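Local coordinates for leucine aminopeptidase 2, chloroplastic (Streptomyces sp. BC16019, PDB 5LHJ), which is an M17-family metalloaminopeptidase of bottromycin maturation that probably removes N-terminal amino acids from peptides with the help of manganese ions, at residues 135-140 with 179-184; 238-243 with 354-359; 466-471 with 477-482. All coordinates share one frame; numbering follows the deposited sequence.

Interaction 1: residues 135-140 with 179-184; sequences AVLGLY and LARDLV
Arg-181 NH1 donates to Leu-137 O at 3.0 Å, arriving in the carbonyl plane on a lone pair; Leu-137 O in turn lies almost in the plane of the guanidinium, and the N-H...O angle is 154°. The acceptor is a main-chain carbonyl near the end of helix 124-139. A second direct polar bond comes from Tyr-140, which follows that helix end: Tyr-140 OH gives its proton to Asp-182 OD1 at 2.6 Å, on the anti side of the carboxylate, and the same hydroxyl is also bonded to Asn-185 ND2.

The van der Waals and CH-pi contacts run between these bonds. Arg-181 and Tyr-140 lie antiparallel alongside each other, and the aliphatic part of the arginine passes over one face of the ring: Arg-181 CD sits 3.8 Å from the centroid of the Tyr-140 ring, a CH-pi contact close to the ring normal. Because the arginine chain is extended from CG to NE, its guanidinium passes beyond the ring, whose plane it meets at 76°, and reaches the end of helix 124-139. There Leu-137 CD2 lies over one guanidinium face, toward the rim, 3.6 Å from Arg-181 NH2, while Tyr-140 CB borders the edge, 3.4 Å from Arg-181 NH1.

The remaining guanidinium nitrogens serve the chain's C-terminal part: NE bonds to Thr-482 O and NH2 to Glu-476 O. A buried arginine thus spreads its donors over three main-chain carbonyls at a helix-helix junction, where the N-terminal domain of the M17 aminopeptidase fold meets the long helix 164-185 leading into the catalytic domain.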
ATOM      1  N   ALA A 135     -14.635  -9.300 -41.252  1.00 19.26           N
ATOM      2  CA  ALA A 135     -14.748  -8.029 -41.966  1.00 19.73           C
ATOM      3  C   ALA A 135     -15.522  -6.997 -41.152  1.00 19.46           C
ATOM      4  O   ALA A 135     -15.057  -5.871 -40.978  1.00 19.87           O
ATOM      5  CB  ALA A 135     -15.412  -8.232 -43.312  1.00 20.16           C
ATOM      6  N   VAL A 136     -16.691  -7.389 -40.645  1.00 18.85           N
ATOM      7  CA  VAL A 136     -17.510  -6.493 -39.831  1.00 18.77           C
ATOM      8  C   VAL A 136     -16.812  -6.169 -38.511  1.00 18.54           C
ATOM      9  O   VAL A 136     -16.730  -5.003 -38.105  1.00 18.27           O
ATOM     10  CB  VAL A 136     -18.910  -7.087 -39.561  1.00 19.15           C
ATOM     11  CG1 VAL A 136     -19.712  -6.217 -38.593  1.00 19.41           C
ATOM     12  CG2 VAL A 136     -19.658  -7.266 -40.868  1.00 19.71           C
ATOM     13  N   LEU A 137     -16.302  -7.202 -37.849  1.00 18.23           N
ATOM     14  CA  LEU A 137     -15.624  -7.011 -36.559  1.00 18.07           C
ATOM     15  C   LEU A 137     -14.371  -6.140 -36.680  1.00 18.47           C
ATOM     16  O   LEU A 137     -14.085  -5.323 -35.786  1.00 18.49           O
ATOM     17  CB  LEU A 137     -15.285  -8.366 -35.933  1.00 18.20           C
ATOM     18  CG  LEU A 137     -16.480  -9.241 -35.570  1.00 18.37           C
ATOM     19  CD1 LEU A 137     -15.979 -10.603 -35.108  1.00 18.74           C
ATOM     20  CD2 LEU A 137     -17.366  -8.578 -34.533  1.00 18.71           C
ATOM     21  N   GLY A 138     -13.629  -6.301 -37.780  1.00 19.09           N
ATOM     22  CA  GLY A 138     -12.411  -5.523 -38.031  1.00 20.18           C
ATOM     23  C   GLY A 138     -12.634  -4.076 -38.447  1.00 20.95           C
ATOM     24  O   GLY A 138     -11.758  -3.220 -38.215  1.00 21.70           O
ATOM     25  N   LEU A 139     -13.796  -3.798 -39.042  1.00 21.01           N
ATOM     26  CA  LEU A 139     -14.184  -2.433 -39.423  1.00 22.27           C
ATOM     27  C   LEU A 139     -14.771  -1.601 -38.291  1.00 21.71           C
ATOM     28  O   LEU A 139     -14.898  -0.380 -38.418  1.00 21.96           O
ATOM     29  CB  LEU A 139     -15.200  -2.454 -40.549  1.00 23.44           C
ATOM     30  CG  LEU A 139     -14.626  -2.655 -41.939  1.00 25.17           C
ATOM     31  CD1 LEU A 139     -15.777  -2.825 -42.923  1.00 26.02           C
ATOM     32  CD2 LEU A 139     -13.715  -1.484 -42.326  1.00 26.22           C
ATOM     33  N   TYR A 140     -15.135  -2.257 -37.201  1.00 20.51           N
ATOM     34  CA  TYR A 140     -15.767  -1.596 -36.073  1.00 19.88           C
ATOM     35  C   TYR A 140     -14.994  -0.372 -35.579  1.00 21.30           C
ATOM     36  O   TYR A 140     -13.786  -0.432 -35.396  1.00 21.04           O
ATOM     37  CB  TYR A 140     -15.949  -2.586 -34.918  1.00 18.73           C
ATOM     38  CG  TYR A 140     -16.599  -1.961 -33.713  1.00 17.57           C
ATOM     39  CD1 TYR A 140     -17.970  -1.781 -33.673  1.00 17.35           C
ATOM     40  CD2 TYR A 140     -15.837  -1.502 -32.636  1.00 17.40           C
ATOM     41  CE1 TYR A 140     -18.577  -1.179 -32.591  1.00 17.13           C
ATOM     42  CE2 TYR A 140     -16.430  -0.907 -31.543  1.00 17.17           C
ATOM     43  CZ  TYR A 140     -17.814  -0.737 -31.530  1.00 17.04           C
ATOM     44  OH  TYR A 140     -18.428  -0.146 -30.464  1.00 16.54           O
ATOM     45  N   LEU A 179     -23.200  -4.440 -31.715  1.00 16.69           N
ATOM     46  CA  LEU A 179     -24.226  -3.836 -30.858  1.00 16.65           C
ATOM     47  C   LEU A 179     -23.772  -3.913 -29.387  1.00 15.88           C
ATOM     48  O   LEU A 179     -23.819  -2.924 -28.652  1.00 15.46           O
ATOM     49  CB  LEU A 179     -25.577  -4.533 -31.027  1.00 17.22           C
ATOM     50  CG  LEU A 179     -26.679  -4.214 -30.022  1.00 17.60           C
ATOM     51  CD1 LEU A 179     -26.983  -2.719 -30.020  1.00 18.22           C
ATOM     52  CD2 LEU A 179     -27.918  -5.034 -30.344  1.00 18.08           C
ATOM     53  N   ALA A 180     -23.335  -5.095 -28.970  1.00 15.17           N
ATOM     54  CA  ALA A 180     -22.828  -5.255 -27.604  1.00 14.84           C
ATOM     55  C   ALA A 180     -21.612  -4.344 -27.358  1.00 14.85           C
ATOM     56  O   ALA A 180     -21.524  -3.730 -26.295  1.00 14.42           O
ATOM     57  CB  ALA A 180     -22.497  -6.700 -27.300  1.00 14.67           C
ATOM     58  N   ARG A 181     -20.697  -4.255 -28.332  1.00 14.95           N
ATOM     59  CA  ARG A 181     -19.533  -3.353 -28.214  1.00 15.49           C
ATOM     60  C   ARG A 181     -19.969  -1.900 -27.998  1.00 15.96           C
ATOM     61  O   ARG A 181     -19.438  -1.196 -27.134  1.00 15.67           O
ATOM     62  CB  ARG A 181     -18.632  -3.427 -29.448  1.00 15.64           C
ATOM     63  CG  ARG A 181     -17.922  -4.743 -29.646  1.00 15.50           C
ATOM     64  CD  ARG A 181     -17.080  -4.748 -30.911  1.00 15.82           C
ATOM     65  NE  ARG A 181     -16.329  -5.990 -31.095  1.00 15.84           N
ATOM     66  CZ  ARG A 181     -15.526  -6.243 -32.123  1.00 16.19           C
ATOM     67  NH1 ARG A 181     -15.382  -5.354 -33.110  1.00 16.53           N
ATOM     68  NH2 ARG A 181     -14.851  -7.391 -32.179  1.00 16.24           N
ATOM     69  N   ASP A 182     -20.950  -1.456 -28.780  1.00 16.52           N
ATOM     70  CA  ASP A 182     -21.476  -0.096 -28.637  1.00 17.22           C
ATOM     71  C   ASP A 182     -22.059   0.156 -27.240  1.00 17.08           C
ATOM     72  O   ASP A 182     -21.818   1.212 -26.638  1.00 17.43           O
ATOM     73  CB  ASP A 182     -22.566   0.176 -29.683  1.00 17.94           C
ATOM     74  CG  ASP A 182     -22.028   0.386 -31.087  1.00 18.78           C
ATOM     75  OD1 ASP A 182     -20.799   0.552 -31.310  1.00 18.46           O
ATOM     76  OD2 ASP A 182     -22.903   0.418 -32.004  1.00 19.79           O
ATOM     77  N   LEU A 183     -22.820  -0.805 -26.715  1.00 16.64           N
ATOM     78  CA  LEU A 183     -23.437  -0.657 -25.408  1.00 16.63           C
ATOM     79  C   LEU A 183     -22.374  -0.563 -24.304  1.00 16.35           C
ATOM     80  O   LEU A 183     -22.467   0.279 -23.408  1.00 16.13           O
ATOM     81  CB  LEU A 183     -24.408  -1.812 -25.126  1.00 16.76           C
ATOM     82  CG  LEU A 183     -25.665  -1.860 -25.988  1.00 17.24           C
ATOM     83  CD1 LEU A 183     -26.329  -3.217 -25.840  1.00 17.29           C
ATOM     84  CD2 LEU A 183     -26.624  -0.720 -25.636  1.00 17.72           C
ATOM     85  N   VAL A 184     -21.346  -1.402 -24.400  1.00 16.33           N
ATOM     86  CA  VAL A 184     -20.263  -1.400 -23.404  1.00 16.42           C
ATOM     87  C   VAL A 184     -19.449  -0.112 -23.492  1.00 16.76           C
ATOM     88  O   VAL A 184     -19.149   0.499 -22.459  1.00 17.00           O
ATOM     89  CB  VAL A 184     -19.354  -2.646 -23.548  1.00 16.34           C
ATOM     90  CG1 VAL A 184     -18.097  -2.542 -22.684  1.00 16.54           C
ATOM     91  CG2 VAL A 184     -20.151  -3.894 -23.213  1.00 16.42           C
TER

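Interaction 2: residues 238-243 with 354-359; sequences PRYVEL and LVRASR
Glu-242 OE2 is gripped by several groups at once. Tyr-240 OH, two residues earlier on the same strand, donates to Glu-242 OE2 at 2.6 Å from the anti side, and Arg-356 NE reaches the same oxygen at 2.8 Å, tilted above the carboxylate plane. Both come from the same face of that plane, and His-310 ND1 bonds to this oxygen as well as to the tyrosine hydroxyl.

The arginine engages side-on with two nitrogens. Besides NE, Arg-356 NH2 donates to Glu-242 OE1 at 3.2 Å on the syn side, nearly straight at 171°, to complete a bidentate salt bridge whose two flat groups are turned 31° against each other. Arg-356 leaves the helix with CG anti to the backbone N (chi1 -176°) and stays extended from CG to NE, a course that carries NE and NH2 across to the strand. Here helix 345-358 packs on strand 239-245 of the central mixed sheet in the catalytic domain, and His-310 comes from the adjoining strand 306-316. Glutamine in place of Glu-242 would probably leave the Arg-356 guanidinium without its balancing charge and weaken its hold on the strand.

Tyr-240 also touches the arginine stem, its OH lying 3.7 Å from Arg-356 CD, with ring and guanidinium planes close to perpendicular. Leu-222 packs against both side chains, and Tyr-214 of strand 210-214 adjoins them too.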
ATOM      1  N   PRO A 238     -33.106   1.818 -10.509  1.00 19.36           N
ATOM      2  CA  PRO A 238     -32.883   0.566 -11.233  1.00 19.19           C
ATOM      3  C   PRO A 238     -34.048   0.226 -12.166  1.00 19.00           C
ATOM      4  O   PRO A 238     -35.114   0.861 -12.102  1.00 18.57           O
ATOM      5  CB  PRO A 238     -32.753  -0.467 -10.112  1.00 19.35           C
ATOM      6  CG  PRO A 238     -33.598   0.091  -9.007  1.00 19.83           C
ATOM      7  CD  PRO A 238     -33.430   1.584  -9.089  1.00 19.91           C
ATOM      8  N   ARG A 239     -33.796  -0.720 -13.065  1.00 18.77           N
ATOM      9  CA  ARG A 239     -34.788  -1.226 -14.021  1.00 18.63           C
ATOM     10  C   ARG A 239     -34.632  -2.728 -14.094  1.00 18.28           C
ATOM     11  O   ARG A 239     -33.541  -3.265 -13.855  1.00 17.99           O
ATOM     12  CB  ARG A 239     -34.563  -0.629 -15.420  1.00 18.61           C
ATOM     13  CG  ARG A 239     -34.785   0.875 -15.537  1.00 19.00           C
ATOM     14  CD  ARG A 239     -36.270   1.212 -15.479  1.00 19.74           C
ATOM     15  NE  ARG A 239     -36.590   2.639 -15.638  1.00 20.37           N
ATOM     16  CZ  ARG A 239     -36.754   3.521 -14.653  1.00 21.16           C
ATOM     17  NH1 ARG A 239     -36.586   3.183 -13.368  1.00 21.66           N
ATOM     18  NH2 ARG A 239     -37.110   4.769 -14.948  1.00 21.58           N
ATOM     19  N   TYR A 240     -35.711  -3.413 -14.446  1.00 18.12           N
ATOM     20  CA  TYR A 240     -35.636  -4.825 -14.791  1.00 17.62           C
ATOM     21  C   TYR A 240     -36.381  -5.029 -16.094  1.00 17.75           C
ATOM     22  O   TYR A 240     -37.534  -4.582 -16.219  1.00 18.12           O
ATOM     23  CB  TYR A 240     -36.240  -5.685 -13.686  1.00 17.76           C
ATOM     24  CG  TYR A 240     -36.252  -7.145 -13.998  1.00 17.69           C
ATOM     25  CD1 TYR A 240     -35.062  -7.872 -14.074  1.00 17.77           C
ATOM     26  CD2 TYR A 240     -37.452  -7.817 -14.219  1.00 18.01           C
ATOM     27  CE1 TYR A 240     -35.070  -9.228 -14.377  1.00 17.97           C
ATOM     28  CE2 TYR A 240     -37.475  -9.171 -14.510  1.00 18.28           C
ATOM     29  CZ  TYR A 240     -36.287  -9.878 -14.585  1.00 18.20           C
ATOM     30  OH  TYR A 240     -36.315 -11.225 -14.867  1.00 18.76           O
ATOM     31  N   VAL A 241     -35.731  -5.698 -17.047  1.00 17.46           N
ATOM     32  CA  VAL A 241     -36.295  -5.890 -18.391  1.00 17.90           C
ATOM     33  C   VAL A 241     -36.351  -7.378 -18.730  1.00 18.21           C
ATOM     34  O   VAL A 241     -35.377  -8.117 -18.525  1.00 17.32           O
ATOM     35  CB  VAL A 241     -35.499  -5.123 -19.478  1.00 18.03           C
ATOM     36  CG1 VAL A 241     -36.191  -5.237 -20.842  1.00 18.33           C
ATOM     37  CG2 VAL A 241     -35.367  -3.659 -19.093  1.00 18.16           C
ATOM     38  N   GLU A 242     -37.492  -7.814 -19.263  1.00 18.42           N
ATOM     39  CA  GLU A 242     -37.614  -9.162 -19.812  1.00 19.42           C
ATOM     40  C   GLU A 242     -37.912  -9.048 -21.302  1.00 20.57           C
ATOM     41  O   GLU A 242     -38.782  -8.274 -21.717  1.00 20.45           O
ATOM     42  CB  GLU A 242     -38.660 -10.000 -19.058  1.00 19.89           C
ATOM     43  CG  GLU A 242     -38.091 -10.542 -17.751  1.00 20.04           C
ATOM     44  CD  GLU A 242     -39.055 -11.349 -16.898  1.00 20.83           C
ATOM     45  OE1 GLU A 242     -40.285 -11.299 -17.125  1.00 21.70           O
ATOM     46  OE2 GLU A 242     -38.572 -12.025 -15.963  1.00 20.74           O
ATOM     47  N   LEU A 243     -37.162  -9.815 -22.082  1.00 21.65           N
ATOM     48  CA  LEU A 243     -37.094  -9.670 -23.538  1.00 23.68           C
ATOM     49  C   LEU A 243     -37.255 -11.079 -24.073  1.00 24.55           C
ATOM     50  O   LEU A 243     -36.417 -11.926 -23.776  1.00 25.68           O
ATOM     51  CB  LEU A 243     -35.727  -9.056 -23.905  1.00 23.90           C
ATOM     52  CG  LEU A 243     -35.357  -8.735 -25.349  1.00 24.90           C
ATOM     53  CD1 LEU A 243     -36.256  -7.636 -25.873  1.00 25.51           C
ATOM     54  CD2 LEU A 243     -33.905  -8.303 -25.472  1.00 24.88           C
ATOM     55  N   LEU A 354     -32.359 -15.131 -10.885  1.00 16.38           N
ATOM     56  CA  LEU A 354     -32.255 -16.585 -11.091  1.00 16.90           C
ATOM     57  C   LEU A 354     -33.423 -17.349 -10.464  1.00 17.19           C
ATOM     58  O   LEU A 354     -33.902 -18.334 -11.041  1.00 17.44           O
ATOM     59  CB  LEU A 354     -30.919 -17.116 -10.559  1.00 16.86           C
ATOM     60  CG  LEU A 354     -29.692 -16.738 -11.385  1.00 16.99           C
ATOM     61  CD1 LEU A 354     -28.419 -17.033 -10.604  1.00 17.11           C
ATOM     62  CD2 LEU A 354     -29.676 -17.469 -12.721  1.00 17.25           C
ATOM     63  N   VAL A 355     -33.902 -16.880  -9.312  1.00 17.33           N
ATOM     64  CA  VAL A 355     -35.102 -17.471  -8.684  1.00 17.94           C
ATOM     65  C   VAL A 355     -36.282 -17.294  -9.651  1.00 18.47           C
ATOM     66  O   VAL A 355     -36.965 -18.257  -9.996  1.00 18.87           O
ATOM     67  CB  VAL A 355     -35.430 -16.851  -7.302  1.00 17.92           C
ATOM     68  CG1 VAL A 355     -36.738 -17.410  -6.743  1.00 18.34           C
ATOM     69  CG2 VAL A 355     -34.293 -17.088  -6.299  1.00 17.87           C
ATOM     70  N   ARG A 356     -36.493 -16.065 -10.099  1.00 18.98           N
ATOM     71  CA  ARG A 356     -37.598 -15.754 -10.994  1.00 19.85           C
ATOM     72  C   ARG A 356     -37.492 -16.545 -12.306  1.00 19.93           C
ATOM     73  O   ARG A 356     -38.494 -17.096 -12.793  1.00 20.33           O
ATOM     74  CB  ARG A 356     -37.655 -14.247 -11.272  1.00 20.09           C
ATOM     75  CG  ARG A 356     -38.847 -13.813 -12.126  1.00 20.87           C
ATOM     76  CD  ARG A 356     -38.844 -12.328 -12.431  1.00 20.84           C
ATOM     77  NE  ARG A 356     -39.821 -12.011 -13.472  1.00 21.61           N
ATOM     78  CZ  ARG A 356     -41.135 -11.878 -13.292  1.00 22.75           C
ATOM     79  NH1 ARG A 356     -41.703 -12.028 -12.091  1.00 22.77           N
ATOM     80  NH2 ARG A 356     -41.910 -11.593 -14.346  1.00 23.14           N
ATOM     81  N   ALA A 357     -36.298 -16.590 -12.884  1.00 19.73           N
ATOM     82  CA  ALA A 357     -36.093 -17.249 -14.179  1.00 20.42           C
ATOM     83  C   ALA A 357     -36.263 -18.770 -14.147  1.00 21.32           C
ATOM     84  O   ALA A 357     -36.628 -19.356 -15.167  1.00 20.89           O
ATOM     85  CB  ALA A 357     -34.734 -16.900 -14.759  1.00 19.98           C
ATOM     86  N   SER A 358     -36.005 -19.402 -12.997  1.00 22.07           N
ATOM     87  CA  SER A 358     -36.052 -20.862 -12.885  1.00 23.41           C
ATOM     88  C   SER A 358     -37.300 -21.384 -12.152  1.00 25.82           C
ATOM     89  O   SER A 358     -37.415 -22.593 -11.913  1.00 25.93           O
ATOM     90  CB  SER A 358     -34.788 -21.349 -12.186  1.00 22.93           C
ATOM     91  OG  SER A 358     -34.737 -20.893 -10.846  1.00 21.87           O
ATOM     92  N   ARG A 359     -38.231 -20.486 -11.833  1.00 29.13           N
ATOM     93  CA  ARG A 359     -39.409 -20.816 -11.006  1.00 32.72           C
ATOM     94  C   ARG A 359     -40.330 -21.805 -11.720  1.00 33.43           C
ATOM     95  O   ARG A 359     -40.436 -21.758 -12.951  1.00 33.04           O
ATOM     96  CB  ARG A 359     -40.197 -19.539 -10.623  1.00 34.90           C
ATOM     97  CG  ARG A 359     -40.986 -18.896 -11.764  1.00 37.20           C
ATOM     98  CD  ARG A 359     -41.500 -17.506 -11.412  1.00 39.92           C
ATOM     99  NE  ARG A 359     -42.159 -16.880 -12.564  1.00 43.03           N
ATOM    100  CZ  ARG A 359     -42.947 -15.802 -12.519  1.00 45.30           C
ATOM    101  NH1 ARG A 359     -43.211 -15.179 -11.368  1.00 46.44           N
ATOM    102  NH2 ARG A 359     -43.481 -15.337 -13.646  1.00 46.59           N
TER

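Interaction 3: residues 466-471 with 477-482; sequences PAYNDE and VPYGGT
The Tyr-468 ring lies with one face on the main chain of Gly-480: the glycine CA stands 3.8 Å from the centroid of the Tyr-468 ring, a CH-pi contact displaced toward the rim. At the edge of this ring, near its plane, lies Tyr-479 OH. The Tyr-479 ring carries Asn-469 O over one face, with that oxygen 3.4 Å from Tyr-479 CD2. Near the plane of this second ring, Glu-471 O borders one part of the edge and a water lies at another, bonded to the Tyr-479 hydroxyl and donating to Asp-470 O. The two tyrosines themselves meet obliquely, Tyr-468 OH being 3.8 Å from Tyr-479 CE1.

The strands form a short antiparallel ladder. Asn-469 and Gly-480 are its hydrogen-bonded pair: Asn-469 N reaches Gly-480 O at 2.8 Å with an almost straight N-H...O angle of 172°, and Gly-480 N returns an equally short bond to Asn-469 O. Tyr-468 with Gly-481 is the non-hydrogen-bonded pair. Gly-480, with phi 96°, adopts a backbone conformation in which a CB would press on the preceding carbonyl.

With CG anti to its backbone N (chi1 176°), Asn-469 brings ND2 to Pro-478 O at 2.9 Å, the donor standing above that carbonyl plane; ND2 also bonds to Gly-472 O. Its OD1 accepts from Glu-471 N, closing an Asx turn as the strand ends. At the other end Thr-482 OG1 donates to Pro-466 O at 2.7 Å on a lone pair, and Thr-482 N bonds to Ala-467 O.

The Ala-467 side chain is about 8 Å from that of Asp-284, a manganese ligand, though this chain holds no metal. The beta hairpin leans on helix 164-185, where Tyr-468 packs on Val-184 and Pro-478 on Arg-181, while Tyr-479 reaches Ala-427 of a neighbouring subunit.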
ATOM      1  N   PRO A 466     -12.501 -10.756 -20.452  1.00 18.20           N
ATOM      2  CA  PRO A 466     -12.493 -10.596 -21.921  1.00 17.97           C
ATOM      3  C   PRO A 466     -13.561  -9.635 -22.478  1.00 17.72           C
ATOM      4  O   PRO A 466     -13.488  -9.293 -23.661  1.00 17.62           O
ATOM      5  CB  PRO A 466     -12.694 -12.023 -22.442  1.00 18.21           C
ATOM      6  CG  PRO A 466     -13.284 -12.772 -21.312  1.00 18.32           C
ATOM      7  CD  PRO A 466     -12.802 -12.142 -20.062  1.00 18.35           C
ATOM      8  N   ALA A 467     -14.507  -9.190 -21.645  1.00 16.89           N
ATOM      9  CA  ALA A 467     -15.536  -8.214 -22.063  1.00 17.18           C
ATOM     10  C   ALA A 467     -15.003  -6.826 -22.413  1.00 17.41           C
ATOM     11  O   ALA A 467     -15.671  -6.055 -23.104  1.00 17.01           O
ATOM     12  CB  ALA A 467     -16.600  -8.085 -20.985  1.00 17.17           C
ATOM     13  N   TYR A 468     -13.813  -6.493 -21.924  1.00 18.50           N
ATOM     14  CA  TYR A 468     -13.218  -5.196 -22.178  1.00 19.67           C
ATOM     15  C   TYR A 468     -11.719  -5.379 -22.374  1.00 20.68           C
ATOM     16  O   TYR A 468     -11.042  -5.941 -21.504  1.00 21.15           O
ATOM     17  CB  TYR A 468     -13.516  -4.267 -21.008  1.00 20.51           C
ATOM     18  CG  TYR A 468     -13.160  -2.826 -21.277  1.00 21.21           C
ATOM     19  CD1 TYR A 468     -11.872  -2.356 -21.025  1.00 22.16           C
ATOM     20  CD2 TYR A 468     -14.103  -1.931 -21.766  1.00 21.58           C
ATOM     21  CE1 TYR A 468     -11.530  -1.043 -21.279  1.00 23.03           C
ATOM     22  CE2 TYR A 468     -13.772  -0.611 -22.022  1.00 22.20           C
ATOM     23  CZ  TYR A 468     -12.491  -0.168 -21.767  1.00 23.35           C
ATOM     24  OH  TYR A 468     -12.133   1.139 -22.002  1.00 24.94           O
ATOM     25  N   ASN A 469     -11.228  -4.940 -23.520  1.00 20.50           N
ATOM     26  CA  ASN A 469      -9.825  -5.062 -23.881  1.00 21.80           C
ATOM     27  C   ASN A 469      -9.099  -3.766 -23.518  1.00 23.30           C
ATOM     28  O   ASN A 469      -9.234  -2.774 -24.214  1.00 22.03           O
ATOM     29  CB  ASN A 469      -9.716  -5.370 -25.365  1.00 21.25           C
ATOM     30  CG  ASN A 469      -8.280  -5.418 -25.882  1.00 21.64           C
ATOM     31  OD1 ASN A 469      -7.319  -5.574 -25.124  1.00 22.51           O
ATOM     32  ND2 ASN A 469      -8.135  -5.297 -27.184  1.00 21.72           N
ATOM     33  N   ASP A 470      -8.328  -3.790 -22.428  1.00 26.19           N
ATOM     34  CA  ASP A 470      -7.573  -2.591 -22.022  1.00 29.39           C
ATOM     35  C   ASP A 470      -6.101  -2.671 -22.458  1.00 30.96           C
ATOM     36  O   ASP A 470      -5.279  -1.854 -22.056  1.00 31.52           O
ATOM     37  CB  ASP A 470      -7.759  -2.290 -20.520  1.00 31.90           C
ATOM     38  CG  ASP A 470      -7.247  -3.396 -19.616  1.00 34.23           C
ATOM     39  OD1 ASP A 470      -6.472  -4.261 -20.079  1.00 36.10           O
ATOM     40  OD2 ASP A 470      -7.621  -3.390 -18.425  1.00 37.38           O
ATOM     41  N   GLU A 471      -5.802  -3.655 -23.302  1.00 31.40           N
ATOM     42  CA  GLU A 471      -4.517  -3.827 -23.959  1.00 33.70           C
ATOM     43  C   GLU A 471      -4.810  -3.467 -25.419  1.00 34.01           C
ATOM     44  O   GLU A 471      -5.931  -3.102 -25.748  1.00 38.66           O
ATOM     45  CB  GLU A 471      -4.036  -5.280 -23.748  1.00 33.76           C
ATOM     46  CG  GLU A 471      -3.917  -5.663 -22.263  1.00 34.94           C
ATOM     47  CD  GLU A 471      -3.936  -7.172 -21.966  1.00 36.25           C
ATOM     48  OE1 GLU A 471      -4.938  -7.855 -22.246  1.00 35.61           O
ATOM     49  OE2 GLU A 471      -2.956  -7.676 -21.397  1.00 37.59           O
ATOM     50  N   VAL A 477     -10.443  -7.988 -32.748  1.00 20.75           N
ATOM     51  CA  VAL A 477     -10.873  -7.413 -31.471  1.00 20.36           C
ATOM     52  C   VAL A 477     -10.273  -6.019 -31.241  1.00 19.90           C
ATOM     53  O   VAL A 477      -9.043  -5.845 -31.280  1.00 20.47           O
ATOM     54  CB  VAL A 477     -10.520  -8.340 -30.293  1.00 20.64           C
ATOM     55  CG1 VAL A 477     -11.126  -7.804 -28.989  1.00 20.40           C
ATOM     56  CG2 VAL A 477     -11.012  -9.752 -30.556  1.00 20.82           C
ATOM     57  N   PRO A 478     -11.134  -5.008 -30.995  1.00 19.31           N
ATOM     58  CA  PRO A 478     -10.687  -3.638 -30.786  1.00 19.00           C
ATOM     59  C   PRO A 478     -10.247  -3.412 -29.358  1.00 19.08           C
ATOM     60  O   PRO A 478     -10.477  -4.266 -28.496  1.00 18.69           O
ATOM     61  CB  PRO A 478     -11.962  -2.823 -31.037  1.00 19.22           C
ATOM     62  CG  PRO A 478     -13.031  -3.701 -30.516  1.00 18.95           C
ATOM     63  CD  PRO A 478     -12.605  -5.104 -30.894  1.00 19.07           C
ATOM     64  N   TYR A 479      -9.637  -2.256 -29.120  1.00 19.15           N
ATOM     65  CA  TYR A 479      -9.504  -1.738 -27.763  1.00 19.58           C
ATOM     66  C   TYR A 479     -10.915  -1.449 -27.266  1.00 18.36           C
ATOM     67  O   TYR A 479     -11.751  -0.974 -28.035  1.00 18.81           O
ATOM     68  CB  TYR A 479      -8.679  -0.445 -27.745  1.00 20.60           C
ATOM     69  CG  TYR A 479      -8.548   0.137 -26.355  1.00 21.89           C
ATOM     70  CD1 TYR A 479      -9.508   0.996 -25.841  1.00 22.39           C
ATOM     71  CD2 TYR A 479      -7.478  -0.209 -25.540  1.00 22.99           C
ATOM     72  CE1 TYR A 479      -9.401   1.501 -24.552  1.00 23.27           C
ATOM     73  CE2 TYR A 479      -7.359   0.288 -24.254  1.00 23.80           C
ATOM     74  CZ  TYR A 479      -8.320   1.144 -23.767  1.00 24.04           C
ATOM     75  OH  TYR A 479      -8.202   1.647 -22.493  1.00 26.29           O
ATOM     76  N   GLY A 480     -11.166  -1.718 -25.994  1.00 17.80           N
ATOM     77  CA  GLY A 480     -12.415  -1.325 -25.318  1.00 17.31           C
ATOM     78  C   GLY A 480     -13.453  -2.439 -25.297  1.00 16.59           C
ATOM     79  O   GLY A 480     -13.116  -3.617 -25.156  1.00 16.49           O
ATOM     80  N   GLY A 481     -14.731  -2.088 -25.400  1.00 15.93           N
ATOM     81  CA  GLY A 481     -15.785  -3.093 -25.380  1.00 15.66           C
ATOM     82  C   GLY A 481     -15.627  -4.084 -26.526  1.00 15.51           C
ATOM     83  O   GLY A 481     -15.442  -3.684 -27.679  1.00 15.82           O
ATOM     84  N   THR A 482     -15.683  -5.381 -26.219  1.00 14.95           N
ATOM     85  CA  THR A 482     -15.400  -6.419 -27.200  1.00 15.13           C
ATOM     86  C   THR A 482     -16.640  -7.153 -27.726  1.00 15.07           C
ATOM     87  O   THR A 482     -16.594  -7.741 -28.812  1.00 15.00           O
ATOM     88  CB  THR A 482     -14.485  -7.496 -26.604  1.00 15.17           C
ATOM     89  OG1 THR A 482     -15.142  -8.108 -25.494  1.00 14.85           O
ATOM     90  CG2 THR A 482     -13.168  -6.909 -26.157  1.00 15.31           C
TER
HETATM   91  O   HOH W   1      -5.349   0.918 -21.242  1.00 51.32           O

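Interactions 1 and 3 share a neighbourhood, their centres 10 Å apart, and Arg-181 belongs to both; one helical turn on, Val-184 CG1 packs 3.6 Å from Gly-481 CA. Helix 164-185 therefore touches both the N-terminal domain and the hairpin of residues 466-482. Interaction 2 touches neither, its nearest atoms about 8 Å from interaction 1 and about 17 Å from interaction 3, in the buried packing of helix on sheet within the catalytic domain. Its chemistry is ionic, a carboxylate paired with an arginine, whereas in interaction 1 the arginine bonds to neutral carbonyls, while the carboxylate takes a tyrosine hydroxyl. Interaction 3 relies chiefly on main-chain bonds and, only partly buried, extends from a sheltered end to exposed residues.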